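Local atomic coordinates of 2,3-dihydroxybenzoate-AMP ligase (Bacillus subtilis, PDB entry 1MDB), a protein that belongs to the ANL superfamily of AMP-binding enzymes, with a large N-terminal domain followed by a smaller C-terminal one. Residues A[214-228]-A[241-255]. Numbering follows the deposited sequence.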
ATOM      1  N   SER A 214       1.904  12.253  -8.000  1.00 32.77           N
ATOM      2  CA  SER A 214       0.669  11.473  -7.956  1.00 32.07           C
ATOM      3  C   SER A 214      -0.527  12.403  -8.142  1.00 32.53           C
ATOM      4  O   SER A 214      -1.499  12.043  -8.787  1.00 33.75           O
ATOM      5  CB  SER A 214       0.546  10.735  -6.620  1.00 32.64           C
ATOM      6  OG  SER A 214       1.635   9.846  -6.427  1.00 32.36           O
ATOM      7  N   VAL A 215      -0.454  13.593  -7.556  1.00 33.39           N
ATOM      8  CA  VAL A 215      -1.525  14.571  -7.683  1.00 34.28           C
ATOM      9  C   VAL A 215      -1.702  14.963  -9.158  1.00 33.91           C
ATOM     10  O   VAL A 215      -2.814  14.940  -9.703  1.00 34.12           O
ATOM     11  CB  VAL A 215      -1.219  15.842  -6.849  1.00 34.57           C
ATOM     12  CG1 VAL A 215      -2.097  16.994  -7.316  1.00 35.64           C
ATOM     13  CG2 VAL A 215      -1.474  15.567  -5.365  1.00 33.48           C
ATOM     14  N   GLU A 216      -0.599  15.318  -9.797  1.00 33.66           N
ATOM     15  CA  GLU A 216      -0.632  15.706 -11.199  1.00 35.90           C
ATOM     16  C   GLU A 216      -1.087  14.550 -12.089  1.00 36.32           C
ATOM     17  O   GLU A 216      -2.002  14.710 -12.896  1.00 36.30           O
ATOM     18  CB  GLU A 216       0.747  16.207 -11.621  1.00 36.69           C
ATOM     19  CG  GLU A 216       1.143  17.498 -10.920  1.00 36.90           C
ATOM     20  CD  GLU A 216       2.603  17.843 -11.101  1.00 37.80           C
ATOM     21  OE1 GLU A 216       3.011  18.941 -10.675  1.00 39.28           O
ATOM     22  OE2 GLU A 216       3.349  17.015 -11.663  1.00 41.11           O
ATOM     23  N   VAL A 217      -0.473  13.381 -11.931  1.00 36.10           N
ATOM     24  CA  VAL A 217      -0.857  12.220 -12.737  1.00 36.10           C
ATOM     25  C   VAL A 217      -2.301  11.769 -12.493  1.00 35.57           C
ATOM     26  O   VAL A 217      -2.939  11.233 -13.390  1.00 36.38           O
ATOM     27  CB  VAL A 217       0.067  11.005 -12.473  1.00 35.93           C
ATOM     28  CG1 VAL A 217      -0.403   9.806 -13.285  1.00 35.56           C
ATOM     29  CG2 VAL A 217       1.491  11.343 -12.840  1.00 36.27           C
ATOM     30  N   CYS A 218      -2.820  11.991 -11.289  1.00 33.40           N
ATOM     31  CA  CYS A 218      -4.180  11.562 -10.973  1.00 32.31           C
ATOM     32  C   CYS A 218      -5.246  12.669 -11.041  1.00 32.79           C
ATOM     33  O   CYS A 218      -6.412  12.443 -10.723  1.00 31.95           O
ATOM     34  CB  CYS A 218      -4.194  10.887  -9.590  1.00 34.14           C
ATOM     35  SG  CYS A 218      -3.174   9.368  -9.504  1.00 30.87           S
ATOM     36  N   TRP A 219      -4.835  13.863 -11.456  1.00 32.27           N
ATOM     37  CA  TRP A 219      -5.739  15.000 -11.601  1.00 33.24           C
ATOM     38  C   TRP A 219      -6.503  15.396 -10.332  1.00 32.49           C
ATOM     39  O   TRP A 219      -7.684  15.733 -10.405  1.00 32.85           O
ATOM     40  CB  TRP A 219      -6.748  14.728 -12.734  1.00 31.69           C
ATOM     41  CG  TRP A 219      -6.120  14.450 -14.077  1.00 33.05           C
ATOM     42  CD1 TRP A 219      -4.797  14.534 -14.398  1.00 33.49           C
ATOM     43  CD2 TRP A 219      -6.793  14.015 -15.269  1.00 33.94           C
ATOM     44  NE1 TRP A 219      -4.600  14.174 -15.712  1.00 32.93           N
ATOM     45  CE2 TRP A 219      -5.810  13.851 -16.269  1.00 34.78           C
ATOM     46  CE3 TRP A 219      -8.134  13.748 -15.588  1.00 35.79           C
ATOM     47  CZ2 TRP A 219      -6.123  13.425 -17.567  1.00 34.63           C
ATOM     48  CZ3 TRP A 219      -8.446  13.327 -16.880  1.00 35.61           C
ATOM     49  CH2 TRP A 219      -7.440  13.171 -17.852  1.00 36.13           C
ATOM     50  N   LEU A 220      -5.847  15.367  -9.177  1.00 31.00           N
ATOM     51  CA  LEU A 220      -6.531  15.742  -7.943  1.00 32.69           C
ATOM     52  C   LEU A 220      -6.606  17.260  -7.784  1.00 33.92           C
ATOM     53  O   LEU A 220      -5.670  17.980  -8.143  1.00 33.86           O
ATOM     54  CB  LEU A 220      -5.817  15.167  -6.713  1.00 30.43           C
ATOM     55  CG  LEU A 220      -5.680  13.654  -6.534  1.00 30.74           C
ATOM     56  CD1 LEU A 220      -5.216  13.374  -5.102  1.00 25.58           C
ATOM     57  CD2 LEU A 220      -7.010  12.963  -6.811  1.00 27.00           C
ATOM     58  N   ASP A 221      -7.720  17.746  -7.244  1.00 34.27           N
ATOM     59  CA  ASP A 221      -7.874  19.173  -7.007  1.00 35.25           C
ATOM     60  C   ASP A 221      -8.879  19.439  -5.903  1.00 35.88           C
ATOM     61  O   ASP A 221      -9.311  18.520  -5.208  1.00 35.54           O
ATOM     62  CB  ASP A 221      -8.299  19.909  -8.281  1.00 36.06           C
ATOM     63  CG  ASP A 221      -9.603  19.400  -8.848  1.00 37.39           C
ATOM     64  OD1 ASP A 221     -10.463  18.932  -8.071  1.00 38.28           O
ATOM     65  OD2 ASP A 221      -9.778  19.491 -10.083  1.00 39.86           O
ATOM     66  N   HIS A 222      -9.259  20.702  -5.749  1.00 36.19           N
ATOM     67  CA  HIS A 222     -10.212  21.075  -4.713  1.00 34.56           C
ATOM     68  C   HIS A 222     -11.504  20.267  -4.787  1.00 33.52           C
ATOM     69  O   HIS A 222     -12.185  20.088  -3.780  1.00 33.23           O
ATOM     70  CB  HIS A 222     -10.539  22.573  -4.799  1.00 34.45           C
ATOM     71  CG  HIS A 222     -11.259  22.971  -6.048  1.00 31.93           C
ATOM     72  ND1 HIS A 222     -10.681  22.893  -7.297  1.00 31.30           N
ATOM     73  CD2 HIS A 222     -12.504  23.468  -6.239  1.00 32.25           C
ATOM     74  CE1 HIS A 222     -11.538  23.327  -8.204  1.00 30.79           C
ATOM     75  NE2 HIS A 222     -12.651  23.682  -7.589  1.00 33.93           N
ATOM     76  N   SER A 223     -11.841  19.765  -5.970  1.00 33.93           N
ATOM     77  CA  SER A 223     -13.078  18.999  -6.118  1.00 34.84           C
ATOM     78  C   SER A 223     -12.943  17.517  -5.837  1.00 33.13           C
ATOM     79  O   SER A 223     -13.915  16.772  -5.920  1.00 31.49           O
ATOM     80  CB  SER A 223     -13.671  19.195  -7.514  1.00 35.94           C
ATOM     81  OG  SER A 223     -14.701  20.165  -7.473  1.00 38.79           O
ATOM     82  N   THR A 224     -11.734  17.089  -5.505  1.00 34.07           N
ATOM     83  CA  THR A 224     -11.499  15.688  -5.210  1.00 31.27           C
ATOM     84  C   THR A 224     -12.116  15.258  -3.885  1.00 30.43           C
ATOM     85  O   THR A 224     -11.925  15.905  -2.860  1.00 30.05           O
ATOM     86  CB  THR A 224      -9.987  15.388  -5.140  1.00 32.36           C
ATOM     87  OG1 THR A 224      -9.393  15.621  -6.425  1.00 33.44           O
ATOM     88  CG2 THR A 224      -9.749  13.939  -4.708  1.00 30.26           C
ATOM     89  N   VAL A 225     -12.888  14.178  -3.923  1.00 29.69           N
ATOM     90  CA  VAL A 225     -13.467  13.607  -2.716  1.00 30.02           C
ATOM     91  C   VAL A 225     -12.960  12.163  -2.752  1.00 29.97           C
ATOM     92  O   VAL A 225     -13.497  11.316  -3.467  1.00 29.90           O
ATOM     93  CB  VAL A 225     -15.009  13.601  -2.726  1.00 30.71           C
ATOM     94  CG1 VAL A 225     -15.515  13.129  -1.377  1.00 29.60           C
ATOM     95  CG2 VAL A 225     -15.552  14.999  -3.026  1.00 31.90           C
ATOM     96  N   TYR A 226     -11.901  11.898  -2.000  1.00 29.64           N
ATOM     97  CA  TYR A 226     -11.297  10.573  -1.971  1.00 26.23           C
ATOM     98  C   TYR A 226     -11.775   9.764  -0.780  1.00 26.39           C
ATOM     99  O   TYR A 226     -11.727  10.229   0.363  1.00 24.89           O
ATOM    100  CB  TYR A 226      -9.774  10.714  -1.923  1.00 26.31           C
ATOM    101  CG  TYR A 226      -9.004   9.416  -1.781  1.00 26.44           C
ATOM    102  CD1 TYR A 226      -8.341   8.847  -2.870  1.00 25.64           C
ATOM    103  CD2 TYR A 226      -8.906   8.776  -0.540  1.00 25.43           C
ATOM    104  CE1 TYR A 226      -7.587   7.667  -2.722  1.00 26.46           C
ATOM    105  CE2 TYR A 226      -8.166   7.604  -0.385  1.00 24.82           C
ATOM    106  CZ  TYR A 226      -7.508   7.057  -1.474  1.00 26.83           C
ATOM    107  OH  TYR A 226      -6.768   5.904  -1.305  1.00 27.41           O
ATOM    108  N   LEU A 227     -12.249   8.552  -1.055  1.00 23.79           N
ATOM    109  CA  LEU A 227     -12.702   7.652  -0.003  1.00 24.79           C
ATOM    110  C   LEU A 227     -11.542   6.735   0.390  1.00 27.16           C
ATOM    111  O   LEU A 227     -10.977   6.025  -0.464  1.00 25.93           O
ATOM    112  CB  LEU A 227     -13.849   6.776  -0.499  1.00 24.86           C
ATOM    113  CG  LEU A 227     -14.322   5.715   0.497  1.00 27.03           C
ATOM    114  CD1 LEU A 227     -15.020   6.404   1.670  1.00 25.98           C
ATOM    115  CD2 LEU A 227     -15.273   4.738  -0.201  1.00 23.17           C
ATOM    116  N   ALA A 228     -11.180   6.753   1.669  1.00 24.15           N
ATOM    117  CA  ALA A 228     -10.114   5.883   2.158  1.00 25.10           C
ATOM    118  C   ALA A 228     -10.793   4.574   2.543  1.00 25.93           C
ATOM    119  O   ALA A 228     -11.351   4.466   3.631  1.00 24.00           O
ATOM    120  CB  ALA A 228      -9.449   6.504   3.371  1.00 23.74           C
ATOM    121  N   PRO A 241      -2.627   8.380  -5.087  1.00 27.20           N
ATOM    122  CA  PRO A 241      -2.180   9.612  -4.424  1.00 26.23           C
ATOM    123  C   PRO A 241      -2.454   9.558  -2.917  1.00 26.03           C
ATOM    124  O   PRO A 241      -1.813  10.256  -2.130  1.00 27.28           O
ATOM    125  CB  PRO A 241      -2.998  10.692  -5.135  1.00 26.99           C
ATOM    126  CG  PRO A 241      -4.281   9.978  -5.444  1.00 25.22           C
ATOM    127  CD  PRO A 241      -3.786   8.654  -5.960  1.00 26.08           C
ATOM    128  N   GLY A 242      -3.422   8.734  -2.532  1.00 24.04           N
ATOM    129  CA  GLY A 242      -3.747   8.562  -1.127  1.00 26.83           C
ATOM    130  C   GLY A 242      -4.369   9.733  -0.381  1.00 26.85           C
ATOM    131  O   GLY A 242      -4.727  10.761  -0.968  1.00 27.66           O
ATOM    132  N   VAL A 243      -4.503   9.567   0.931  1.00 27.43           N
ATOM    133  CA  VAL A 243      -5.084  10.602   1.778  1.00 26.87           C
ATOM    134  C   VAL A 243      -4.159  11.823   1.831  1.00 28.88           C
ATOM    135  O   VAL A 243      -4.623  12.971   1.849  1.00 30.24           O
ATOM    136  CB  VAL A 243      -5.355  10.061   3.210  1.00 26.38           C
ATOM    137  CG1 VAL A 243      -6.422   8.962   3.155  1.00 26.55           C
ATOM    138  CG2 VAL A 243      -4.074   9.489   3.820  1.00 25.76           C
ATOM    139  N   LEU A 244      -2.853  11.580   1.837  1.00 27.28           N
ATOM    140  CA  LEU A 244      -1.887  12.669   1.879  1.00 28.26           C
ATOM    141  C   LEU A 244      -1.818  13.406   0.545  1.00 29.92           C
ATOM    142  O   LEU A 244      -1.589  14.616   0.508  1.00 30.73           O
ATOM    143  CB  LEU A 244      -0.498  12.144   2.274  1.00 26.46           C
ATOM    144  CG  LEU A 244      -0.440  11.489   3.667  1.00 24.97           C
ATOM    145  CD1 LEU A 244       1.012  11.251   4.035  1.00 24.96           C
ATOM    146  CD2 LEU A 244      -1.112  12.396   4.728  1.00 24.43           C
ATOM    147  N   GLY A 245      -1.994  12.680  -0.555  1.00 31.42           N
ATOM    148  CA  GLY A 245      -1.973  13.338  -1.851  1.00 31.09           C
ATOM    149  C   GLY A 245      -3.181  14.262  -1.949  1.00 29.06           C
ATOM    150  O   GLY A 245      -3.087  15.379  -2.457  1.00 28.91           O
ATOM    151  N   VAL A 246      -4.314  13.792  -1.438  1.00 28.12           N
ATOM    152  CA  VAL A 246      -5.556  14.562  -1.455  1.00 29.09           C
ATOM    153  C   VAL A 246      -5.448  15.844  -0.619  1.00 30.18           C
ATOM    154  O   VAL A 246      -6.036  16.866  -0.968  1.00 31.06           O
ATOM    155  CB  VAL A 246      -6.752  13.690  -0.958  1.00 28.65           C
ATOM    156  CG1 VAL A 246      -8.047  14.505  -0.929  1.00 27.25           C
ATOM    157  CG2 VAL A 246      -6.928  12.491  -1.884  1.00 28.67           C
ATOM    158  N   LEU A 247      -4.685  15.802   0.470  1.00 30.20           N
ATOM    159  CA  LEU A 247      -4.527  16.984   1.311  1.00 30.88           C
ATOM    160  C   LEU A 247      -3.554  17.921   0.611  1.00 31.80           C
ATOM    161  O   LEU A 247      -3.637  19.133   0.753  1.00 30.54           O
ATOM    162  CB  LEU A 247      -3.963  16.620   2.692  1.00 31.25           C
ATOM    163  CG  LEU A 247      -4.685  15.626   3.605  1.00 32.75           C
ATOM    164  CD1 LEU A 247      -3.928  15.549   4.921  1.00 34.36           C
ATOM    165  CD2 LEU A 247      -6.121  16.041   3.850  1.00 32.83           C
ATOM    166  N   TYR A 248      -2.627  17.345  -0.148  1.00 32.46           N
ATOM    167  CA  TYR A 248      -1.648  18.140  -0.875  1.00 32.47           C
ATOM    168  C   TYR A 248      -2.374  19.026  -1.881  1.00 33.77           C
ATOM    169  O   TYR A 248      -2.023  20.192  -2.065  1.00 34.72           O
ATOM    170  CB  TYR A 248      -0.668  17.231  -1.627  1.00 32.34           C
ATOM    171  CG  TYR A 248       0.409  17.982  -2.397  1.00 32.81           C
ATOM    172  CD1 TYR A 248       1.687  18.160  -1.861  1.00 33.76           C
ATOM    173  CD2 TYR A 248       0.139  18.532  -3.654  1.00 33.75           C
ATOM    174  CE1 TYR A 248       2.668  18.865  -2.555  1.00 32.39           C
ATOM    175  CE2 TYR A 248       1.112  19.236  -4.359  1.00 33.62           C
ATOM    176  CZ  TYR A 248       2.374  19.397  -3.807  1.00 35.90           C
ATOM    177  OH  TYR A 248       3.347  20.064  -4.520  1.00 34.87           O
ATOM    178  N   ALA A 249      -3.386  18.457  -2.524  1.00 33.69           N
ATOM    179  CA  ALA A 249      -4.155  19.157  -3.549  1.00 36.13           C
ATOM    180  C   ALA A 249      -5.328  19.974  -3.032  1.00 34.89           C
ATOM    181  O   ALA A 249      -6.038  20.591  -3.821  1.00 36.23           O
ATOM    182  CB  ALA A 249      -4.653  18.154  -4.596  1.00 35.75           C
ATOM    183  N   GLY A 250      -5.546  19.959  -1.722  1.00 34.64           N
ATOM    184  CA  GLY A 250      -6.638  20.719  -1.147  1.00 33.21           C
ATOM    185  C   GLY A 250      -7.994  20.061  -1.279  1.00 33.71           C
ATOM    186  O   GLY A 250      -9.022  20.721  -1.141  1.00 34.87           O
ATOM    187  N   GLY A 251      -8.008  18.761  -1.547  1.00 32.78           N
ATOM    188  CA  GLY A 251      -9.270  18.053  -1.677  1.00 28.98           C
ATOM    189  C   GLY A 251      -9.832  17.634  -0.336  1.00 29.14           C
ATOM    190  O   GLY A 251      -9.456  18.179   0.703  1.00 31.05           O
ATOM    191  N   ARG A 252     -10.730  16.653  -0.347  1.00 28.07           N
ATOM    192  CA  ARG A 252     -11.355  16.184   0.881  1.00 28.04           C
ATOM    193  C   ARG A 252     -11.325  14.669   0.979  1.00 28.19           C
ATOM    194  O   ARG A 252     -11.644  13.976   0.023  1.00 28.87           O
ATOM    195  CB  ARG A 252     -12.805  16.680   0.953  1.00 29.35           C
ATOM    196  CG  ARG A 252     -13.615  16.107   2.101  1.00 30.49           C
ATOM    197  CD  ARG A 252     -14.919  16.885   2.289  1.00 33.94           C
ATOM    198  NE  ARG A 252     -15.886  16.667   1.214  1.00 33.66           N
ATOM    199  CZ  ARG A 252     -16.878  15.785   1.286  1.00 35.06           C
ATOM    200  NH1 ARG A 252     -17.025  15.055   2.377  1.00 34.94           N
ATOM    201  NH2 ARG A 252     -17.722  15.629   0.275  1.00 34.69           N
ATOM    202  N   VAL A 253     -10.956  14.168   2.154  1.00 26.19           N
ATOM    203  CA  VAL A 253     -10.860  12.740   2.401  1.00 25.77           C
ATOM    204  C   VAL A 253     -12.051  12.222   3.207  1.00 27.19           C
ATOM    205  O   VAL A 253     -12.438  12.824   4.214  1.00 29.17           O
ATOM    206  CB  VAL A 253      -9.561  12.406   3.207  1.00 26.02           C
ATOM    207  CG1 VAL A 253      -9.580  10.959   3.650  1.00 23.89           C
ATOM    208  CG2 VAL A 253      -8.322  12.697   2.369  1.00 22.99           C
ATOM    209  N   VAL A 254     -12.620  11.104   2.776  1.00 25.00           N
ATOM    210  CA  VAL A 254     -13.727  10.493   3.500  1.00 24.35           C
ATOM    211  C   VAL A 254     -13.208   9.181   4.055  1.00 25.35           C
ATOM    212  O   VAL A 254     -12.648   8.369   3.316  1.00 23.91           O
ATOM    213  CB  VAL A 254     -14.923  10.174   2.589  1.00 22.17           C
ATOM    214  CG1 VAL A 254     -16.032   9.566   3.412  1.00 21.84           C
ATOM    215  CG2 VAL A 254     -15.384  11.423   1.863  1.00 22.27           C
ATOM    216  N   LEU A 255     -13.415   8.949   5.345  1.00 25.77           N
ATOM    217  CA  LEU A 255     -12.921   7.727   5.963  1.00 27.15           C
ATOM    218  C   LEU A 255     -13.965   6.627   6.088  1.00 28.96           C
ATOM    219  O   LEU A 255     -14.988   6.799   6.746  1.00 29.52           O
ATOM    220  CB  LEU A 255     -12.340   8.050   7.341  1.00 26.55           C
ATOM    221  CG  LEU A 255     -11.291   9.169   7.320  1.00 23.72           C
ATOM    222  CD1 LEU A 255     -10.910   9.559   8.741  1.00 22.06           C
ATOM    223  CD2 LEU A 255     -10.075   8.706   6.540  1.00 23.47           C
TER
HETATM  224  O   HOH W   1     -11.433  20.600  -0.591  1.00 33.21           O
HETATM  225  O   HOH W   2      -4.802   5.910  -3.518  1.00 27.95           O
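Over one face of the Tyr226 ring lies Gly242 C, 4.2 Å above the plane and offset toward the rim, while Val246 CG2 and Val243 CG1 approach obliquely. With CG anti to the backbone N (chi1 175°), the ring leaves strand 225-228 and runs along helix 242-248, where Val246 CG2 comes to 3.4 Å from Tyr226 CB. A water joins Tyr226 OH to Gly242 N. On the opposite side of the sheet, Val225 CG1 sits 3.7 Å above one face of the Arg252 guanidinium, the two side chains pointing the same way; Arg252 NH1 forms a salt bridge with Glu271.

Strands 225-228 and 252-255 pair in parallel, as four hydrogen bonds show, from Arg252 N to Thr224 O through Ala228 N to Val254 O (2.7 Å, N-H...O angle 172°). Leu220 CD1 presses on Pro241 CB at 3.5 Å, tighter than usual for carbons, and Val215 CG1 meets Ala249 CB at 3.9 Å.

This is a beta-alpha-beta crossover, with helix 242-248 packed against the sheet. The chemistry implies a mostly apolar helix-sheet interface whose strand backbones are tied by direct hydrogen bonds, whereas the tyrosine hydroxyl reaches the backbone N of Gly242 through water.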